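Local coordinates for protein ectoine hydroxylase (Sphingopyxis alaskensis, PDB 4MHR) that catalyses the iron(II)- and 2-oxoglutarate-dependent hydroxylation of L-ectoine to 5-hydroxyectoine, a compatible solute that protects cells against osmotic stress, at residues A[167-172]-A[270-275]; A[68-73]-A[174-179]; A[187-192]-A[227-232]. All blocks are in the same frame, centred on the assembly; numbering follows the deposited sequence.

Interaction 1: residues A[167-172]-A[270-275]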
# COMPACT_ATOMS: atom_id res chain seq x y z
N MET A 167 3.88 -7.43 -11.73
CA MET A 167 4.29 -6.79 -10.46
C MET A 167 4.96 -5.48 -10.78
O MET A 167 6.17 -5.45 -10.92
CB MET A 167 5.22 -7.70 -9.67
CG MET A 167 4.51 -9.01 -9.26
SD MET A 167 5.71 -9.96 -8.36
CE MET A 167 4.77 -11.45 -8.09
N ARG A 168 4.16 -4.45 -10.96
CA ARG A 168 4.65 -3.14 -11.35
C ARG A 168 3.77 -2.05 -10.71
O ARG A 168 3.35 -1.04 -11.31
CB ARG A 168 4.82 -3.01 -12.88
CG ARG A 168 5.32 -1.63 -13.22
CD ARG A 168 6.36 -1.13 -14.16
NE ARG A 168 6.21 -1.39 -15.50
CZ ARG A 168 6.86 -0.89 -16.59
NH1 ARG A 168 7.65 0.16 -16.73
NH2 ARG A 168 6.61 -1.55 -17.69
N ALA A 169 3.50 -2.28 -9.43
CA ALA A 169 2.74 -1.37 -8.58
C ALA A 169 3.37 -1.29 -7.23
O ALA A 169 4.08 -2.22 -6.78
CB ALA A 169 1.27 -1.80 -8.45
N LEU A 170 3.12 -0.19 -6.54
CA LEU A 170 3.58 -0.08 -5.17
C LEU A 170 2.63 0.68 -4.29
O LEU A 170 1.77 1.49 -4.78
CB LEU A 170 4.93 0.56 -5.11
CG LEU A 170 5.09 1.95 -5.63
CD1 LEU A 170 4.71 2.97 -4.59
CD2 LEU A 170 6.56 2.14 -5.86
N SER A 171 2.75 0.42 -2.99
CA SER A 171 1.92 1.14 -2.01
C SER A 171 2.74 2.09 -1.19
O SER A 171 3.93 1.83 -0.87
CB SER A 171 1.25 0.15 -1.08
OG SER A 171 0.50 -0.74 -1.90
N MET A 172 2.16 3.24 -0.93
CA MET A 172 2.72 4.13 0.09
C MET A 172 1.78 4.38 1.29
O MET A 172 0.61 4.75 1.10
CB MET A 172 3.06 5.44 -0.52
CG MET A 172 3.82 5.33 -1.77
SD MET A 172 4.70 6.85 -2.09
CE MET A 172 5.15 6.50 -3.75
N VAL A 270 -2.01 3.55 -3.55
CA VAL A 270 -1.45 2.57 -4.44
C VAL A 270 -1.21 3.19 -5.81
O VAL A 270 -2.16 3.57 -6.52
CB VAL A 270 -2.34 1.32 -4.56
CG1 VAL A 270 -1.70 0.27 -5.47
CG2 VAL A 270 -2.64 0.73 -3.17
N TYR A 271 0.06 3.20 -6.21
CA TYR A 271 0.49 3.71 -7.54
C TYR A 271 0.68 2.51 -8.44
O TYR A 271 1.35 1.53 -8.07
CB TYR A 271 1.78 4.52 -7.39
CG TYR A 271 1.69 5.78 -6.60
CD1 TYR A 271 1.43 7.02 -7.24
CD2 TYR A 271 1.83 5.78 -5.23
CE1 TYR A 271 1.36 8.21 -6.49
CE2 TYR A 271 1.73 6.97 -4.48
CZ TYR A 271 1.45 8.17 -5.12
OH TYR A 271 1.38 9.32 -4.40
N ASN A 272 0.09 2.54 -9.61
CA ASN A 272 0.34 1.54 -10.65
C ASN A 272 0.93 2.20 -11.92
O ASN A 272 0.61 3.30 -12.23
CB ASN A 272 -0.94 0.78 -10.98
CG ASN A 272 -0.67 -0.49 -11.83
OD1 ASN A 272 0.40 -1.12 -11.78
ND2 ASN A 272 -1.68 -0.91 -12.58
N ALA A 273 1.79 1.49 -12.66
CA ALA A 273 2.28 2.00 -13.92
C ALA A 273 1.09 2.04 -14.90
O ALA A 273 0.26 1.09 -14.96
CB ALA A 273 3.40 1.09 -14.48
N VAL A 274 0.99 3.11 -15.67
CA VAL A 274 -0.10 3.18 -16.72
C VAL A 274 -0.04 2.03 -17.73
O VAL A 274 -1.07 1.57 -18.14
CB VAL A 274 -0.17 4.56 -17.43
CG1 VAL A 274 -0.42 5.71 -16.47
CG2 VAL A 274 1.14 4.82 -18.19
N SER A 275 1.16 1.52 -18.04
CA SER A 275 1.36 0.33 -18.88
C SER A 275 0.97 -1.02 -18.21
O SER A 275 0.80 -2.02 -18.87
CB SER A 275 2.83 0.28 -19.41
OG SER A 275 3.75 0.10 -18.35

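Interaction 2: residues A[68-73]-A[174-179]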
# COMPACT_ATOMS: atom_id res chain seq x y z
N PHE A 68 -1.58 19.65 8.92
CA PHE A 68 -2.63 19.84 7.95
C PHE A 68 -3.22 18.57 7.40
O PHE A 68 -4.43 18.46 7.19
CB PHE A 68 -2.03 20.62 6.79
CG PHE A 68 -2.98 20.88 5.64
CD1 PHE A 68 -4.06 21.75 5.79
CD2 PHE A 68 -2.68 20.43 4.35
CE1 PHE A 68 -4.89 22.08 4.71
CE2 PHE A 68 -3.49 20.77 3.26
CZ PHE A 68 -4.60 21.58 3.45
N LEU A 69 -2.37 17.59 7.09
CA LEU A 69 -2.88 16.26 6.68
C LEU A 69 -3.65 15.62 7.84
O LEU A 69 -4.67 14.98 7.61
CB LEU A 69 -1.74 15.33 6.25
CG LEU A 69 -0.91 15.75 5.02
CD1 LEU A 69 0.26 14.77 4.89
CD2 LEU A 69 -1.80 15.73 3.78
N GLN A 70 -3.14 15.74 9.07
CA GLN A 70 -3.86 15.16 10.23
C GLN A 70 -5.30 15.75 10.40
O GLN A 70 -6.27 15.02 10.58
CB GLN A 70 -3.08 15.35 11.50
CG GLN A 70 -1.82 14.49 11.54
CD GLN A 70 -0.96 14.78 12.74
OE1 GLN A 70 -0.65 15.92 13.01
NE2 GLN A 70 -0.54 13.75 13.43
N LYS A 71 -5.40 17.06 10.28
CA LYS A 71 -6.69 17.80 10.36
C LYS A 71 -7.63 17.38 9.26
O LYS A 71 -8.78 16.99 9.56
CB LYS A 71 -6.44 19.32 10.28
CG LYS A 71 -7.67 20.20 10.57
CD LYS A 71 -7.94 21.26 9.47
CE LYS A 71 -8.26 20.61 8.12
NZ LYS A 71 -8.66 21.51 7.00
N ALA A 72 -7.16 17.34 8.00
CA ALA A 72 -7.99 16.85 6.93
C ALA A 72 -8.47 15.45 7.19
O ALA A 72 -9.68 15.17 6.99
CB ALA A 72 -7.33 16.95 5.56
N ALA A 73 -7.58 14.54 7.61
CA ALA A 73 -8.00 13.17 7.81
C ALA A 73 -9.02 13.13 8.95
O ALA A 73 -9.98 12.38 8.87
CB ALA A 73 -6.82 12.23 8.16
N VAL A 174 1.33 6.77 4.37
CA VAL A 174 1.76 8.01 5.04
C VAL A 174 1.17 7.99 6.45
O VAL A 174 -0.07 8.02 6.61
CB VAL A 174 1.17 9.22 4.31
CG1 VAL A 174 1.56 10.53 4.94
CG2 VAL A 174 1.47 9.15 2.87
N LEU A 175 2.02 7.88 7.45
CA LEU A 175 1.57 7.76 8.85
C LEU A 175 0.98 9.08 9.37
O LEU A 175 1.55 10.14 9.15
CB LEU A 175 2.67 7.30 9.77
CG LEU A 175 3.42 6.06 9.36
CD1 LEU A 175 4.40 5.75 10.48
CD2 LEU A 175 2.52 4.88 9.09
N LEU A 176 -0.21 9.01 9.92
CA LEU A 176 -0.92 10.21 10.43
C LEU A 176 -1.07 10.19 11.93
O LEU A 176 -1.41 11.18 12.54
CB LEU A 176 -2.28 10.33 9.81
CG LEU A 176 -2.29 10.53 8.27
CD1 LEU A 176 -3.68 10.37 7.72
CD2 LEU A 176 -1.78 11.88 7.91
N ALA A 177 -0.79 9.05 12.53
CA ALA A 177 -0.66 8.89 13.96
C ALA A 177 0.58 8.07 14.08
O ALA A 177 0.81 7.15 13.22
CB ALA A 177 -1.82 8.10 14.50
N GLU A 178 1.34 8.35 15.14
CA GLU A 178 2.59 7.63 15.43
C GLU A 178 2.40 6.12 15.46
O GLU A 178 1.46 5.63 16.12
CB GLU A 178 3.20 8.02 16.80
CG GLU A 178 4.24 7.03 17.37
CD GLU A 178 5.70 7.45 17.22
OE1 GLU A 178 5.97 8.66 17.27
OE2 GLU A 178 6.60 6.56 17.07
N ASN A 179 3.31 5.43 14.78
CA ASN A 179 3.49 3.99 14.98
C ASN A 179 4.67 3.65 15.85
O ASN A 179 5.80 4.10 15.53
CB ASN A 179 3.62 3.27 13.64
CG ASN A 179 2.25 2.86 13.11
OD1 ASN A 179 1.35 2.53 13.88
ND2 ASN A 179 2.09 2.88 11.85

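Interaction 3: residues A[187-192]-A[227-232]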
# COMPACT_ATOMS: atom_id res chain seq x y z
N MET A 187 3.95 -4.94 9.70
CA MET A 187 5.06 -5.84 9.73
C MET A 187 5.18 -6.37 8.31
O MET A 187 4.17 -6.73 7.69
CB MET A 187 4.68 -7.04 10.61
CG MET A 187 4.72 -6.70 12.09
SD MET A 187 4.42 -8.12 13.16
CE MET A 187 5.02 -9.55 12.33
N VAL A 188 6.41 -6.52 7.86
CA VAL A 188 6.72 -7.06 6.55
C VAL A 188 7.71 -8.17 6.72
O VAL A 188 8.47 -8.20 7.74
CB VAL A 188 7.21 -5.97 5.58
CG1 VAL A 188 6.21 -4.85 5.53
CG2 VAL A 188 8.60 -5.42 5.95
N ILE A 189 7.71 -9.09 5.76
CA ILE A 189 8.80 -10.08 5.64
C ILE A 189 9.75 -9.62 4.51
O ILE A 189 9.43 -9.77 3.29
CB ILE A 189 8.21 -11.47 5.35
CG1 ILE A 189 7.32 -11.91 6.53
CG2 ILE A 189 9.32 -12.49 5.12
CD1 ILE A 189 6.63 -13.25 6.28
N PRO A 190 10.93 -9.05 4.88
CA PRO A 190 11.75 -8.43 3.83
C PRO A 190 12.32 -9.45 2.82
O PRO A 190 12.68 -10.55 3.19
CB PRO A 190 12.90 -7.73 4.60
CG PRO A 190 12.67 -7.98 6.04
CD PRO A 190 11.51 -8.92 6.23
N GLY A 191 12.31 -9.11 1.54
CA GLY A 191 12.70 -10.05 0.50
C GLY A 191 11.61 -10.99 0.04
O GLY A 191 11.76 -11.63 -0.95
N SER A 192 10.47 -10.98 0.69
CA SER A 192 9.38 -11.84 0.32
C SER A 192 8.72 -11.49 -0.98
O SER A 192 8.09 -12.31 -1.65
CB SER A 192 8.33 -11.80 1.44
OG SER A 192 7.65 -10.55 1.61
N GLU A 227 8.17 -20.67 6.43
CA GLU A 227 9.39 -20.76 5.66
C GLU A 227 9.91 -19.35 5.25
O GLU A 227 11.08 -19.07 5.39
CB GLU A 227 9.15 -21.66 4.45
CG GLU A 227 10.34 -21.81 3.52
CD GLU A 227 11.61 -22.33 4.21
OE1 GLU A 227 11.51 -23.20 5.10
OE2 GLU A 227 12.72 -21.87 3.82
N LEU A 228 9.05 -18.47 4.74
CA LEU A 228 9.48 -17.08 4.44
C LEU A 228 10.07 -16.35 5.65
O LEU A 228 11.14 -15.76 5.59
CB LEU A 228 8.29 -16.30 3.84
CG LEU A 228 7.96 -16.78 2.42
CD1 LEU A 228 6.68 -16.12 2.02
CD2 LEU A 228 9.05 -16.37 1.45
N ALA A 229 9.37 -16.41 6.76
CA ALA A 229 9.79 -15.72 7.96
C ALA A 229 11.10 -16.24 8.55
O ALA A 229 11.89 -15.45 9.09
CB ALA A 229 8.67 -15.75 8.97
N HIS A 230 11.32 -17.54 8.50
CA HIS A 230 12.62 -18.14 8.97
C HIS A 230 13.74 -17.72 8.05
O HIS A 230 14.82 -17.38 8.48
CB HIS A 230 12.52 -19.70 9.02
CG HIS A 230 13.86 -20.42 9.06
ND1 HIS A 230 14.57 -20.63 10.23
CD2 HIS A 230 14.58 -21.02 8.07
CE1 HIS A 230 15.67 -21.31 9.96
NE2 HIS A 230 15.71 -21.55 8.66
N ARG A 231 13.49 -17.75 6.76
CA ARG A 231 14.51 -17.28 5.85
C ARG A 231 14.79 -15.78 5.96
O ARG A 231 15.95 -15.37 5.90
CB ARG A 231 14.06 -17.58 4.43
CG ARG A 231 15.13 -17.54 3.38
CD ARG A 231 14.47 -17.82 2.02
NE ARG A 231 13.80 -19.14 2.00
CZ ARG A 231 12.85 -19.52 1.15
NH1 ARG A 231 12.38 -18.69 0.22
NH2 ARG A 231 12.36 -20.74 1.24
N HIS A 232 13.75 -14.95 6.07
CA HIS A 232 13.97 -13.48 5.96
C HIS A 232 13.79 -12.65 7.23
O HIS A 232 14.20 -11.50 7.29
CB HIS A 232 13.03 -12.92 4.93
CG HIS A 232 13.19 -13.53 3.58
ND1 HIS A 232 14.32 -13.35 2.83
CD2 HIS A 232 12.35 -14.30 2.85
CE1 HIS A 232 14.17 -13.98 1.68
NE2 HIS A 232 12.99 -14.56 1.66

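Interaction 1: residues A[167-172]-A[270-275]
Residues 169-172 and 270-273 lie on neighbouring antiparallel strands in the large sheet of the cupin fold, and Leu170 with Tyr271 is the hydrogen-bonded pair, flanked by the non-hydrogen-bonded pairs Ala169-Asn272 and Ser171-Val270. Tyr271 N gives its hydrogen to Leu170 O at 2.8 Å, and Leu170 N returns one to Tyr271 O at 2.9 Å. A longer bond from Ala273 N to Arg168 O, 3.3 Å, extends the pairing past the start of strand 169-175.

On the face bearing Leu170 and Tyr271 the contact is apolar. The side chains of Tyr271 and Met172 cross at about a right angle: Met172 CE comes to 3.5 Å from Tyr271 CE2, and the sulfur makes an oblique Met-aromatic contact, SD 4.9 Å from the ring centroid. A flexible methionine suits this place because its chain, extended beyond CG (chi2 -158°), can lay both sulfur and methyl beside the ring. Leu170 CD1 adds a looser touch, while Leu119 and Ala123 of helix 117-127 also pack on the tyrosine and Ala114 O accepts a bond from its hydroxyl.

Beside this pairing the aliphatic part of Arg168 lies along Ala273, CG to CB 3.6 Å. Its guanidinium passes one face over Ser275 OG without bonding it; Leu127 O holds NH1 and Asp129 holds the serine.

The face bearing Ala169, Ser171 and Val270 carries compact side chains, with Asn272 at its end. Ser171 OG lies 3.7 Å from Val270 CG2, and both side chains border helix 154-162, Ser171 touching the iron ligand Asp154 and Val270 touching Trp158, which is important for stabilising ectoine. The chemistry is thus divided: aromatic and thioether groups bind the sheet to a helix, while Ser171 and Val270 adjoin the catalytic region.

Interaction 2: residues A[68-73]-A[174-179]
Leu176 reaches across to the helix at residues 68-73 with both of its methyl groups, and this apolar grip is the main part of the contact. CD2 lies 3.8 Å from Leu69 CB, and CD1 lies 3.7 Å from Ala73 CB, one helical turn further on. The leucine fork therefore rests against two positions four residues apart on the same side of the helix. Alanine suits the second position because a methyl is all that stands between the helix and Leu176 CD1. Leu69 CD1 also approaches Val174 CG1, more loosely at 4.4 Å, which brings Val174 into the same apolar patch.

The polar interaction is a single hydrogen bond from Gln70 NE2 to Leu176 O, 2.9 Å long and nearly straight at 174°. With CG anti to the carbonyl carbon (chi1 -69°) and the chain extended beyond it, the glutamine carries its amide to the carbonyl of Leu176. The acceptor lies in the plane of that amide, whereas the donor is tilted 34° from the carbonyl plane. Glutamine fits here because its side-chain N-H can serve a backbone carbonyl at the edge of an apolar patch.

Around this contact, Leu138 of strand 131-141 packs against both Ala73 and Leu176, Val109 and Leu113 of helix 108-115 touch Leu69, and Pro241 borders Gln70. Helix 63-78 thus packs against both helix 108-115 and the large sheet.

Interaction 3: residues A[187-192]-A[227-232]
Ile189 and His232 meet in a partly buried contact between a loop and a helix, where the chain leaving strand 187-188 packs on the last turn and a half of helix 222-232. It is held by van der Waals contact. Ile189 projects at the helix and carries much of the packing: its CG2 comes to 3.7 Å from His232 CB and 4.1 Å from Leu228 CB, while CD1 reaches Ala229 CB at 4.2 Å. A beta-branched residue suits this place, since its two arms spread over different helix positions. CG2 lies anti to the backbone N and CG1 anti to the carbonyl carbon (chi1 -62°), which sends the short arm to His232 and the long one to Ala229.

Residues 189-192 form a type II beta turn, closed by Ser192 N to Ile189 O at 3.1 Å. Ser192 OG bonds the same carbonyl at 2.6 Å, so Ile189 O is held twice, and that hydroxyl also meets Met252 N. Proline at the second position fits the required phi, and glycine at the third accepts a positive phi of 83° that would jam a side chain against the preceding carbonyl. A CB on Gly191 would also crowd His232 ND1.

The imidazole lies against this turn, with Gly191 C over one face, toward the rim, and Arg231 CG over the centre of the other. Pro190 O lies 3.0 Å from His232 CG, a tight approach, but its angle to ND1 is too poor for a hydrogen bond. Replacing His232 by alanine removes the ring and is likely to open a gap between the turn and Arg231, leaving the Gly191 backbone without its flat neighbour. Arg231 itself turns back to Glu227 in a salt bridge, and the Ser192 side chain lies about 7 Å from that of His253, an iron ligand.

How the interactions relate
From the N terminus, helix 63-78 supplies the first half of interaction 2, which waits about a hundred residues for its partner. Before that partner arrives, 167-172 opens interaction 1; the same strand, 169-175, then runs on into 174-179 and closes interaction 2, so the two loops cross. Interaction 3 follows in series, opening at 187-192 and closing at 227-232, wholly within the span that interaction 1 ends at 270-275. Interactions 1 and 2 lie on opposite sides of the chain's centre, one joining neighbouring strands of the large sheet and the other adding a helix to it. Interaction 3 ties the turn after strand 187-188, an outer strand of the three-stranded sheet, to helix 222-232.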